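Local coordinates for protein 2-hydroxyisobutyryl-CoA mutase large subunit (Aquincola tertiaricarbonis, PDB 4R3U) that pairs with a small cobalamin-binding subunit to interconvert 2-hydroxyisobutyryl-CoA and (S)-3-hydroxybutyryl-CoA, itself binding the acyl-CoA substrate, at residues Y87-I101 against S367-N379. Sequence-based numbering, arbitrary orientation.
With 3HC (3-hydroxybutanoyl-coenzyme A), chain E.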
# COMPACT_ATOMS: atom_id res chain seq x y z
N TYR A 87 18.83 7.76 14.61
CA TYR A 87 19.46 8.99 14.11
C TYR A 87 18.55 10.21 14.35
O TYR A 87 17.32 10.09 14.31
CB TYR A 87 19.85 8.85 12.61
CG TYR A 87 20.51 7.55 12.21
CD1 TYR A 87 21.59 7.05 12.94
CD2 TYR A 87 20.11 6.86 11.08
CE1 TYR A 87 22.20 5.83 12.59
CE2 TYR A 87 20.74 5.67 10.69
CZ TYR A 87 21.78 5.16 11.44
OH TYR A 87 22.40 4.00 11.06
N PRO A 88 19.11 11.41 14.63
CA PRO A 88 18.24 12.57 14.91
C PRO A 88 17.59 13.20 13.68
O PRO A 88 16.74 14.06 13.84
CB PRO A 88 19.19 13.55 15.58
CG PRO A 88 20.51 13.26 14.95
CD PRO A 88 20.54 11.77 14.77
N THR A 89 18.04 12.83 12.47
CA THR A 89 17.64 13.42 11.19
C THR A 89 16.91 12.45 10.29
O THR A 89 16.16 12.88 9.38
CB THR A 89 18.85 14.09 10.54
OG1 THR A 89 18.53 14.61 9.29
CG2 THR A 89 20.05 13.20 10.49
N MET A 90 17.11 11.13 10.54
CA MET A 90 16.53 10.02 9.82
C MET A 90 16.43 10.23 8.31
O MET A 90 17.43 10.62 7.69
CB MET A 90 15.21 9.56 10.45
CG MET A 90 15.37 9.00 11.86
SD MET A 90 16.20 7.40 11.97
CE MET A 90 15.06 6.37 11.13
N TYR A 91 15.25 10.03 7.73
CA TYR A 91 15.00 10.14 6.28
C TYR A 91 14.99 11.55 5.67
O TYR A 91 14.91 11.66 4.45
CB TYR A 91 13.75 9.34 5.86
CG TYR A 91 13.59 8.00 6.53
CD1 TYR A 91 14.66 7.11 6.63
CD2 TYR A 91 12.36 7.61 7.07
CE1 TYR A 91 14.51 5.87 7.25
CE2 TYR A 91 12.20 6.38 7.69
CZ TYR A 91 13.27 5.50 7.76
OH TYR A 91 13.09 4.26 8.32
N ARG A 92 15.08 12.60 6.48
CA ARG A 92 15.13 13.97 5.94
C ARG A 92 16.57 14.23 5.43
O ARG A 92 16.80 15.17 4.65
CB ARG A 92 14.79 15.01 7.02
CG ARG A 92 13.44 14.82 7.69
CD ARG A 92 13.37 15.65 8.94
NE ARG A 92 12.51 16.77 8.64
CZ ARG A 92 12.87 18.04 8.65
NH1 ARG A 92 14.11 18.38 8.99
NH2 ARG A 92 12.00 18.98 8.33
N SER A 93 17.52 13.43 5.92
CA SER A 93 18.93 13.53 5.58
C SER A 93 19.35 12.33 4.74
O SER A 93 19.93 12.54 3.69
CB SER A 93 19.76 13.67 6.84
OG SER A 93 21.14 13.72 6.53
N ARG A 94 19.06 11.09 5.18
CA ARG A 94 19.39 9.90 4.40
C ARG A 94 18.24 8.91 4.43
O ARG A 94 17.84 8.46 5.52
CB ARG A 94 20.68 9.22 4.88
CG ARG A 94 21.91 10.12 4.88
CD ARG A 94 22.65 10.16 3.56
NE ARG A 94 23.92 10.87 3.69
CZ ARG A 94 25.07 10.31 4.09
NH1 ARG A 94 25.11 9.02 4.42
NH2 ARG A 94 26.17 11.04 4.17
N THR A 95 17.74 8.51 3.23
CA THR A 95 16.68 7.51 3.07
C THR A 95 17.18 6.12 3.52
O THR A 95 18.37 5.84 3.40
CB THR A 95 16.27 7.42 1.57
OG1 THR A 95 15.94 8.71 1.08
CG2 THR A 95 15.08 6.49 1.32
N TRP A 96 16.28 5.23 3.93
CA TRP A 96 16.67 3.85 4.23
C TRP A 96 17.32 3.25 2.96
O TRP A 96 17.04 3.71 1.84
CB TRP A 96 15.42 3.01 4.66
CG TRP A 96 14.33 2.95 3.63
CD1 TRP A 96 14.19 2.01 2.64
CD2 TRP A 96 13.30 3.93 3.41
NE1 TRP A 96 13.12 2.33 1.83
CE2 TRP A 96 12.56 3.50 2.28
CE3 TRP A 96 12.90 5.10 4.09
CZ2 TRP A 96 11.45 4.22 1.79
CZ3 TRP A 96 11.79 5.81 3.61
CH2 TRP A 96 11.08 5.37 2.48
N THR A 97 18.17 2.25 3.12
CA THR A 97 18.78 1.58 1.98
C THR A 97 17.70 0.69 1.34
O THR A 97 16.98 -0.04 2.03
CB THR A 97 20.01 0.76 2.41
OG1 THR A 97 20.88 1.56 3.21
CG2 THR A 97 20.82 0.28 1.23
N MET A 98 17.53 0.84 0.02
CA MET A 98 16.63 0.02 -0.76
C MET A 98 17.57 -1.07 -1.24
O MET A 98 18.40 -0.87 -2.15
CB MET A 98 16.00 0.84 -1.89
CG MET A 98 15.32 2.09 -1.35
SD MET A 98 14.33 2.95 -2.55
CE MET A 98 13.78 4.34 -1.56
N ARG A 99 17.56 -2.17 -0.47
CA ARG A 99 18.48 -3.29 -0.60
C ARG A 99 17.71 -4.62 -0.84
O ARG A 99 17.26 -5.28 0.11
CB ARG A 99 19.34 -3.34 0.65
CG ARG A 99 20.46 -4.36 0.59
CD ARG A 99 21.06 -4.62 1.95
NE ARG A 99 21.51 -3.40 2.63
CZ ARG A 99 22.65 -2.78 2.38
NH1 ARG A 99 23.47 -3.23 1.44
NH2 ARG A 99 22.97 -1.68 3.05
N GLN A 100 17.59 -4.98 -2.13
CA GLN A 100 16.90 -6.16 -2.63
C GLN A 100 17.81 -7.39 -2.73
O GLN A 100 18.93 -7.30 -3.27
CB GLN A 100 16.28 -5.87 -4.01
CG GLN A 100 15.20 -4.80 -3.99
CD GLN A 100 14.02 -5.14 -3.13
OE1 GLN A 100 13.78 -4.50 -2.11
NE2 GLN A 100 13.25 -6.13 -3.53
N ILE A 101 17.31 -8.55 -2.26
CA ILE A 101 18.03 -9.82 -2.32
C ILE A 101 18.19 -10.24 -3.79
O ILE A 101 17.25 -10.11 -4.58
CB ILE A 101 17.32 -10.97 -1.53
CG1 ILE A 101 17.15 -10.71 -0.04
CG2 ILE A 101 17.95 -12.28 -1.80
CD1 ILE A 101 15.81 -11.26 0.48
N SER A 367 4.98 0.21 7.20
CA SER A 367 5.20 -0.14 8.62
C SER A 367 6.72 -0.08 8.94
O SER A 367 7.10 0.42 9.99
CB SER A 367 4.69 -1.55 8.91
OG SER A 367 3.34 -1.59 9.35
N ALA A 368 7.57 -0.56 8.03
CA ALA A 368 9.03 -0.54 8.21
C ALA A 368 9.59 0.89 8.26
O ALA A 368 10.46 1.18 9.09
CB ALA A 368 9.70 -1.33 7.09
N VAL A 369 9.06 1.77 7.39
CA VAL A 369 9.44 3.19 7.25
C VAL A 369 8.97 3.97 8.49
O VAL A 369 9.73 4.76 9.05
CB VAL A 369 8.86 3.75 5.92
CG1 VAL A 369 9.05 5.26 5.81
CG2 VAL A 369 9.50 3.05 4.72
N LEU A 370 7.72 3.73 8.93
CA LEU A 370 7.13 4.36 10.11
C LEU A 370 7.82 3.81 11.37
O LEU A 370 7.91 4.52 12.38
CB LEU A 370 5.60 4.12 10.15
CG LEU A 370 4.74 4.70 9.01
CD1 LEU A 370 3.29 4.61 9.36
CD2 LEU A 370 5.10 6.17 8.67
N GLY A 371 8.32 2.58 11.26
CA GLY A 371 9.10 1.87 12.27
C GLY A 371 10.56 2.28 12.36
O GLY A 371 11.24 1.91 13.33
N GLY A 372 11.06 3.05 11.38
CA GLY A 372 12.41 3.60 11.40
C GLY A 372 13.54 2.66 10.99
O GLY A 372 14.65 2.78 11.51
N ALA A 373 13.27 1.76 10.01
CA ALA A 373 14.24 0.80 9.46
C ALA A 373 15.37 1.55 8.71
O ALA A 373 15.13 2.65 8.17
CB ALA A 373 13.53 -0.17 8.53
N GLN A 374 16.59 0.98 8.73
CA GLN A 374 17.81 1.57 8.12
C GLN A 374 18.01 1.05 6.73
O GLN A 374 18.72 1.67 5.91
CB GLN A 374 19.06 1.21 8.95
CG GLN A 374 19.29 2.09 10.15
CD GLN A 374 18.14 2.14 11.12
OE1 GLN A 374 17.89 1.19 11.86
NE2 GLN A 374 17.39 3.22 11.08
N SER A 375 17.45 -0.14 6.49
CA SER A 375 17.55 -0.89 5.26
C SER A 375 16.27 -1.69 5.08
O SER A 375 15.66 -2.15 6.07
CB SER A 375 18.78 -1.79 5.31
OG SER A 375 19.02 -2.49 4.10
N LEU A 376 15.82 -1.83 3.82
CA LEU A 376 14.60 -2.54 3.51
C LEU A 376 14.62 -3.32 2.23
O LEU A 376 14.98 -2.79 1.18
CB LEU A 376 13.40 -1.56 3.51
CG LEU A 376 11.97 -2.08 3.20
CD1 LEU A 376 11.49 -3.08 4.25
CD2 LEU A 376 11.01 -0.92 3.05
N HIS A 377 14.16 -4.59 2.32
CA HIS A 377 13.89 -5.45 1.19
C HIS A 377 12.35 -5.59 1.15
O HIS A 377 11.71 -6.01 2.13
CB HIS A 377 14.52 -6.85 1.37
CG HIS A 377 14.09 -7.84 0.30
ND1 HIS A 377 14.86 -8.07 -0.83
CD2 HIS A 377 12.96 -8.59 0.22
CE1 HIS A 377 14.18 -8.94 -1.56
NE2 HIS A 377 13.04 -9.30 -0.96
N THR A 378 11.76 -5.28 -0.02
CA THR A 378 10.35 -5.52 -0.27
C THR A 378 10.26 -6.80 -1.11
O THR A 378 11.03 -6.96 -2.08
CB THR A 378 9.67 -4.31 -0.93
OG1 THR A 378 10.57 -3.69 -1.84
CG2 THR A 378 9.17 -3.30 0.08
N ASN A 379 9.34 -7.71 -0.76
CA ASN A 379 9.21 -8.96 -1.50
C ASN A 379 8.56 -8.75 -2.86
O ASN A 379 7.92 -7.72 -3.06
CB ASN A 379 8.46 -10.02 -0.69
CG ASN A 379 9.09 -10.33 0.62
OD1 ASN A 379 10.32 -10.35 0.77
ND2 ASN A 379 8.25 -10.54 1.63
N1A 3HC E . 22.23 11.24 8.87
C2A 3HC E . 23.70 11.13 8.77
N3A 3HC E . 24.13 9.77 8.40
C4A 3HC E . 23.24 8.78 8.19
C5A 3HC E . 21.91 8.97 8.32
C6A 3HC E . 21.43 10.18 8.68
N6A 3HC E . 20.11 10.31 8.79
N7A 3HC E . 21.32 7.81 8.04
C8A 3HC E . 22.26 6.92 7.74
N9A 3HC E . 23.44 7.50 7.86
C1B 3HC E . 24.81 6.93 7.63
C2B 3HC E . 25.15 5.83 8.62
O2B 3HC E . 25.72 6.36 9.82
C3B 3HC E . 26.15 5.00 7.83
O3B 3HC E . 27.47 5.60 7.89
P3B 3HC E . 28.82 4.74 8.15
O7A 3HC E . 28.84 3.81 7.00
O8A 3HC E . 29.85 5.80 8.11
O9A 3HC E . 28.56 4.15 9.48
C4B 3HC E . 25.64 5.11 6.40
O4B 3HC E . 24.84 6.33 6.32
C5B 3HC E . 24.83 3.86 6.00
O5B 3HC E . 23.55 3.87 6.66
P1A 3HC E . 23.07 2.74 7.73
O1A 3HC E . 24.24 2.09 8.40
O2A 3HC E . 22.02 3.32 8.58
O3A 3HC E . 22.33 1.75 6.66
P2A 3HC E . 22.93 0.41 5.96
O4A 3HC E . 21.92 -0.11 5.03
O5A 3HC E . 24.32 0.63 5.47
O6A 3HC E . 23.04 -0.54 7.22
CBP 3HC E . 22.41 -2.30 8.77
CCP 3HC E . 21.91 -1.12 7.91
CDP 3HC E . 23.29 -1.71 9.87
CEP 3HC E . 21.21 -2.98 9.44
CAP 3HC E . 23.24 -3.31 7.90
OAP 3HC E . 23.85 -4.38 8.66
C9P 3HC E . 22.57 -3.83 6.60
O9P 3HC E . 22.67 -3.21 5.54
N8P 3HC E . 21.96 -5.02 6.68
C7P 3HC E . 21.35 -5.65 5.50
C6P 3HC E . 20.97 -7.09 5.80
C5P 3HC E . 20.23 -7.75 4.63
O5P 3HC E . 19.91 -7.14 3.61
N4P 3HC E . 20.00 -9.05 4.83
C3P 3HC E . 19.29 -9.88 3.86
C2P 3HC E . 18.68 -11.04 4.60
S1P 3HC E . 17.69 -12.09 3.51
C1 3HC E . 17.22 -13.32 4.74
O1 3HC E . 17.99 -13.77 5.58
C2 3HC E . 15.74 -13.75 4.76
C3 3HC E . 15.41 -14.74 3.64
O3 3HC E . 15.74 -14.17 2.38
C4 3HC E . 16.15 -16.07 3.85
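T97 and S375 pair in parallel where strands 97-102 and 375-377, the first and last of the TIM barrel, meet and close it. The case illustrates how a barrel seam can double as a substrate wall. Backbone bonds such as L376 N to T97 O knit it, and T97 and S375 turn to the same face, where the coenzyme A lies. R99, extended until it bends at chi3 (-54°), brings its guanidinium edge-on to both partners: NE donates to S375 OG (3.0 Å) and NH2 to O4A of the CoA pyrophosphate (2.7 Å), while S375 OG is also bonded to H341. A methionine in place of R99 would probably leave that phosphate oxygen without this cationic mate and S375 OG, still held by H341, without the NE donor. From the last turn of helix 357-370, V369 CG2 sits over the six-membered ring of W96, 3.6 Å from its centroid, and Y91 OH donates to a lone pair of A373 O (2.6 Å). Toward the deoxyadenosine, the Q100 amide, almost parallel to the H377 ring (9°), sets NE2 over one face and grips the T378 backbone through OE1 and NE2. I101 CD1 covers the opposite face, and H377 ND1 accepts I101 N at 2.9 Å.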